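Local coordinates for hypothetical protein (PDB 2H9F) that probably acts as a methylaconitate isomerase of the PrpF family, at residues A191-G196 and A329-T334; I253-A258 and E268-R273. All coordinates share one frame; numbering follows the deposited sequence.

Contact 1. Residues A191-G196 and A329-T334; sequences AIFPTG and AAIPGT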
loop_
_atom_site.group_PDB
_atom_site.type_symbol
_atom_site.label_atom_id
_atom_site.label_comp_id
_atom_site.label_asym_id
_atom_site.label_seq_id
_atom_site.Cartn_x
_atom_site.Cartn_y
_atom_site.Cartn_z
ATOM N N ALA A 191 20.468 33.665 -1.440
ATOM C CA ALA A 191 20.040 34.433 -2.610
ATOM C C ALA A 191 19.473 33.541 -3.704
ATOM O O ALA A 191 19.900 32.410 -3.871
ATOM C CB ALA A 191 21.208 35.289 -3.161
ATOM N N ILE A 192 18.498 34.063 -4.431
ATOM C CA ILE A 192 17.937 33.377 -5.575
ATOM C C ILE A 192 19.035 33.163 -6.627
ATOM O O ILE A 192 19.084 32.136 -7.259
ATOM C CB ILE A 192 16.727 34.183 -6.148
ATOM C CG1 ILE A 192 15.627 34.326 -5.083
ATOM C CG2 ILE A 192 16.121 33.534 -7.387
ATOM C CD1 ILE A 192 15.098 32.981 -4.543
ATOM N N PHE A 193 19.927 34.137 -6.770
ATOM C CA PHE A 193 21.025 34.089 -7.731
ATOM C C PHE A 193 22.321 34.235 -6.979
ATOM O O PHE A 193 22.782 35.346 -6.740
ATOM C CB PHE A 193 20.879 35.195 -8.755
ATOM C CG PHE A 193 19.683 35.006 -9.645
ATOM C CD1 PHE A 193 19.684 34.016 -10.589
ATOM C CD2 PHE A 193 18.546 35.800 -9.491
ATOM C CE1 PHE A 193 18.572 33.819 -11.409
ATOM C CE2 PHE A 193 17.450 35.596 -10.278
ATOM C CZ PHE A 193 17.461 34.610 -11.233
ATOM N N PRO A 194 22.896 33.106 -6.561
ATOM C CA PRO A 194 24.084 33.192 -5.723
ATOM C C PRO A 194 25.273 33.862 -6.383
ATOM O O PRO A 194 26.113 34.401 -5.675
ATOM C CB PRO A 194 24.402 31.738 -5.386
ATOM C CG PRO A 194 23.682 30.930 -6.401
ATOM C CD PRO A 194 22.461 31.714 -6.770
ATOM N N THR A 195 25.361 33.852 -7.713
ATOM C CA THR A 195 26.463 34.594 -8.350
ATOM C C THR A 195 26.160 36.076 -8.449
ATOM O O THR A 195 27.044 36.852 -8.748
ATOM C CB THR A 195 26.769 34.090 -9.755
ATOM O OG1 THR A 195 25.672 34.417 -10.606
ATOM C CG2 THR A 195 26.969 32.584 -9.728
ATOM N N GLY A 196 24.917 36.474 -8.205
ATOM C CA GLY A 196 24.495 37.850 -8.429
ATOM C C GLY A 196 24.132 38.169 -9.871
ATOM O O GLY A 196 23.820 39.306 -10.183
ATOM N N ALA A 329 11.700 31.231 -15.323
ATOM C CA ALA A 329 10.962 31.729 -16.453
ATOM C C ALA A 329 10.389 33.116 -16.164
ATOM O O ALA A 329 10.376 33.992 -17.037
ATOM C CB ALA A 329 9.853 30.760 -16.868
ATOM N N ALA A 330 9.941 33.325 -14.933
ATOM C CA ALA A 330 9.282 34.572 -14.551
ATOM C C ALA A 330 10.253 35.763 -14.431
ATOM O O ALA A 330 9.823 36.924 -14.470
ATOM C CB ALA A 330 8.515 34.375 -13.263
ATOM N N ILE A 331 11.550 35.477 -14.282
ATOM C CA ILE A 331 12.541 36.510 -14.014
ATOM C C ILE A 331 13.185 36.858 -15.354
ATOM O O ILE A 331 13.919 36.065 -15.936
ATOM C CB ILE A 331 13.571 36.117 -12.923
ATOM C CG1 ILE A 331 12.887 36.030 -11.556
ATOM C CG2 ILE A 331 14.687 37.184 -12.762
ATOM C CD1 ILE A 331 13.690 35.364 -10.496
ATOM N N PRO A 332 12.869 38.045 -15.873
ATOM C CA PRO A 332 13.315 38.345 -17.216
ATOM C C PRO A 332 14.814 38.416 -17.335
ATOM O O PRO A 332 15.477 39.055 -16.523
ATOM C CB PRO A 332 12.668 39.698 -17.511
ATOM C CG PRO A 332 12.285 40.230 -16.255
ATOM C CD PRO A 332 12.084 39.150 -15.302
ATOM N N GLY A 333 15.351 37.746 -18.338
ATOM C CA GLY A 333 16.795 37.758 -18.582
ATOM C C GLY A 333 17.477 36.428 -18.330
ATOM O O GLY A 333 18.592 36.217 -18.796
ATOM N N THR A 334 16.837 35.534 -17.569
ATOM C CA THR A 334 17.412 34.210 -17.344
ATOM C C THR A 334 17.338 33.429 -18.638
ATOM O O THR A 334 16.566 33.759 -19.555
ATOM C CB THR A 334 16.699 33.397 -16.222
ATOM O OG1 THR A 334 15.403 33.014 -16.671
ATOM C CG2 THR A 334 16.606 34.184 -14.939
#
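The Phe193 ring receives Ile331 at its edge, where CD1 sits near the ring plane, 3.8 Å from Phe193 CE2. One face belongs to a neighbour in sequence: Ile192 CG2 lies 3.8 Å above the plane of the Phe193 ring, displaced toward the rim. Thr334 adds its methyl obliquely, with CG2 3.8 Å from Phe193 CZ. The ring of Trp370 also meets Phe193, the planes inclined at about 75°. In a chain whose family probably shares the diaminopimelate epimerase-like fold, the contact joins the loop before strand 200-204 to the turn linking helix 319-330 to helix 335-339, and illustrates how one aromatic can tie a loop to an interhelical turn by apolar touch alone.

Ile331 uses two branches. With CG1 anti to the carbonyl carbon and an extended end (chi2 167°), it reaches the ring with CD1, while its CG2 rests 4.0 Å from Phe193 CE2. The two side chains approach from opposite directions, whereas Thr334 crosses Phe193 at about a right angle. Leu198 touches Phe193, Ile331 and Thr334, and Thr213 of strand 208-216 touches Phe193 and Thr334. The polar end of Thr334 is engaged elsewhere: OG1 bonds to Ala328 O and caps Asn337 N at the start of helix 335-339, leaving its methyl for the aromatic.

Phe193 opens a type I turn, and Ile331 and Thr334 bound a type II turn. The latter has Gly333 at a positive phi of 112°, and the former is closed by Gly196 N bonding to Phe193 O at 2.8 Å.

Contact 2. Residues I253-A258 and E268-R273; sequences IRVAGA and EEAATR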
loop_
_atom_site.group_PDB
_atom_site.type_symbol
_atom_site.label_atom_id
_atom_site.label_comp_id
_atom_site.label_asym_id
_atom_site.label_seq_id
_atom_site.Cartn_x
_atom_site.Cartn_y
_atom_site.Cartn_z
ATOM N N ILE A 253 29.593 19.589 -15.932
ATOM C CA ILE A 253 28.900 20.873 -15.969
ATOM C C ILE A 253 28.221 21.113 -14.627
ATOM O O ILE A 253 28.329 22.211 -14.042
ATOM C CB ILE A 253 27.867 20.953 -17.103
ATOM C CG1 ILE A 253 28.524 20.649 -18.466
ATOM C CG2 ILE A 253 27.283 22.349 -17.150
ATOM C CD1 ILE A 253 27.605 20.586 -19.622
ATOM N N ARG A 254 27.575 20.069 -14.112
ATOM C CA ARG A 254 26.891 20.165 -12.838
ATOM C C ARG A 254 27.908 20.548 -11.739
ATOM O O ARG A 254 27.649 21.420 -10.933
ATOM C CB ARG A 254 26.182 18.837 -12.498
ATOM C CG ARG A 254 25.107 18.951 -11.386
ATOM C CD ARG A 254 24.527 17.589 -10.951
ATOM N NE ARG A 254 25.493 16.815 -10.173
ATOM C CZ ARG A 254 25.734 16.943 -8.863
ATOM N NH1 ARG A 254 25.052 17.753 -8.087
ATOM N NH2 ARG A 254 26.653 16.192 -8.313
ATOM N N VAL A 255 29.077 19.915 -11.748
ATOM C CA VAL A 255 30.122 20.197 -10.739
ATOM C C VAL A 255 30.675 21.626 -10.846
ATOM O O VAL A 255 30.891 22.314 -9.836
ATOM C CB VAL A 255 31.270 19.130 -10.850
ATOM C CG1 VAL A 255 32.460 19.472 -9.962
ATOM C CG2 VAL A 255 30.732 17.743 -10.495
ATOM N N ALA A 256 30.910 22.064 -12.074
ATOM C CA ALA A 256 31.341 23.428 -12.351
ATOM C C ALA A 256 30.343 24.460 -11.766
ATOM O O ALA A 256 30.744 25.405 -11.085
ATOM C CB ALA A 256 31.515 23.613 -13.848
ATOM N N GLY A 257 29.053 24.243 -11.993
ATOM C CA GLY A 257 28.003 25.108 -11.423
ATOM C C GLY A 257 27.928 25.035 -9.913
ATOM O O GLY A 257 27.718 26.059 -9.252
ATOM N N ALA A 258 28.118 23.839 -9.354
ATOM C CA ALA A 258 28.123 23.685 -7.895
ATOM C C ALA A 258 29.209 24.510 -7.296
ATOM O O ALA A 258 29.024 25.134 -6.254
ATOM C CB ALA A 258 28.341 22.254 -7.508
ATOM N N GLU A 268 35.975 17.369 -5.974
ATOM C CA GLU A 268 35.874 16.019 -5.413
ATOM C C GLU A 268 34.745 15.907 -4.376
ATOM O O GLU A 268 34.204 14.826 -4.128
ATOM C CB GLU A 268 37.218 15.609 -4.775
ATOM C CG GLU A 268 38.412 15.500 -5.769
ATOM C CD GLU A 268 39.157 16.830 -6.008
ATOM O OE1 GLU A 268 39.458 17.551 -5.023
ATOM O OE2 GLU A 268 39.457 17.145 -7.185
ATOM N N GLU A 269 34.419 17.034 -3.761
ATOM C CA GLU A 269 33.275 17.156 -2.862
ATOM C C GLU A 269 31.943 16.778 -3.541
ATOM O O GLU A 269 30.972 16.399 -2.879
ATOM C CB GLU A 269 33.216 18.609 -2.405
ATOM C CG GLU A 269 32.520 18.893 -1.102
ATOM C CD GLU A 269 33.145 20.092 -0.392
ATOM O OE1 GLU A 269 34.358 20.018 -0.069
ATOM O OE2 GLU A 269 32.428 21.099 -0.165
ATOM N N ALA A 270 31.907 16.911 -4.863
ATOM C CA ALA A 270 30.704 16.629 -5.652
ATOM C C ALA A 270 30.429 15.126 -5.753
ATOM O O ALA A 270 29.278 14.711 -5.907
ATOM C CB ALA A 270 30.829 17.243 -7.033
ATOM N N ALA A 271 31.473 14.305 -5.653
ATOM C CA ALA A 271 31.287 12.848 -5.614
ATOM C C ALA A 271 30.269 12.441 -4.539
ATOM O O ALA A 271 29.508 11.492 -4.725
ATOM C CB ALA A 271 32.639 12.111 -5.383
ATOM N N THR A 272 30.258 13.167 -3.425
ATOM C CA THR A 272 29.408 12.831 -2.301
ATOM C C THR A 272 28.328 13.901 -2.119
ATOM O O THR A 272 27.801 14.078 -1.033
ATOM C CB THR A 272 30.262 12.684 -1.030
ATOM O OG1 THR A 272 30.768 13.966 -0.651
ATOM C CG2 THR A 272 31.442 11.724 -1.274
ATOM N N ARG A 273 28.011 14.625 -3.184
ATOM C CA ARG A 273 26.899 15.571 -3.174
ATOM C C ARG A 273 26.207 15.513 -4.522
ATOM O O ARG A 273 26.356 16.393 -5.359
ATOM C CB ARG A 273 27.377 16.988 -2.867
ATOM C CG ARG A 273 26.216 17.965 -2.589
ATOM C CD ARG A 273 26.515 19.400 -3.075
ATOM N NE ARG A 273 25.432 20.345 -2.759
ATOM C CZ ARG A 273 25.230 20.893 -1.558
ATOM N NH1 ARG A 273 26.026 20.607 -0.531
ATOM N NH2 ARG A 273 24.220 21.737 -1.373
#
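A helix and the loop that folds back along it make this contact: Arg254 and Val255 of helix 244-260 meet Ala270 and Arg273 of the segment leading to strand 278-283. It exemplifies a helix holding its own downstream connection, with a buried arginine gripping a main-chain carbonyl beside a small apolar contact.

Arg254 directs the edge of its guanidinium at Arg273 O. The principal bond runs from NH2 of Arg254 to O of Arg273, 3.0 Å long with an N-H...O angle of 155°. The acceptor lies close to the guanidinium plane, yet the donor is tilted 29° from the carbonyl plane. A second, weak bond runs from Arg254 NH1 to Arg273 O, 3.3 Å, making a fork on one acceptor. The arginine chain starts extended and bends at chi3 (72°), turning its end toward the loop. NE also forms a salt bridge with Glu251, and NH1 a bond to Pro277 O, which together should fix the rotation of the group.

Ala270 O is near the same edge but is engaged by Arg273 N at 3.0 Å and by Gln274 NE2. One helix position along, both methyls of Val255 face the Ala270 methyl: CG1 stands 4.0 Å from Ala270 CB, and Val255 CG2 only 3.5 Å from Ala270 CB, tighter than usual van der Waals contact.

Overall arrangement
The two contacts show complementary ways of fixing loops within one chain. Contact 1 is apolar and joins segments with 132 residues between them, whereas those of contact 2 have nine between them; contact 2 adds charged hydrogen bonding and falls within the long excursion that contact 1 brackets. Their centres are 21 Å apart and their nearest atoms about 7 Å, so they do not touch directly. Strand 200-204 relates them: it follows the 191-196 loop, whose Thr195 bonds to Asp200, and its Leu202 and Val204 pack against helix 244-260. Pro194 also touches Met261, just beyond that helix. Their centres lie 21 Å and 25 Å from the chain centre, and neither segment pair touches the other subunit.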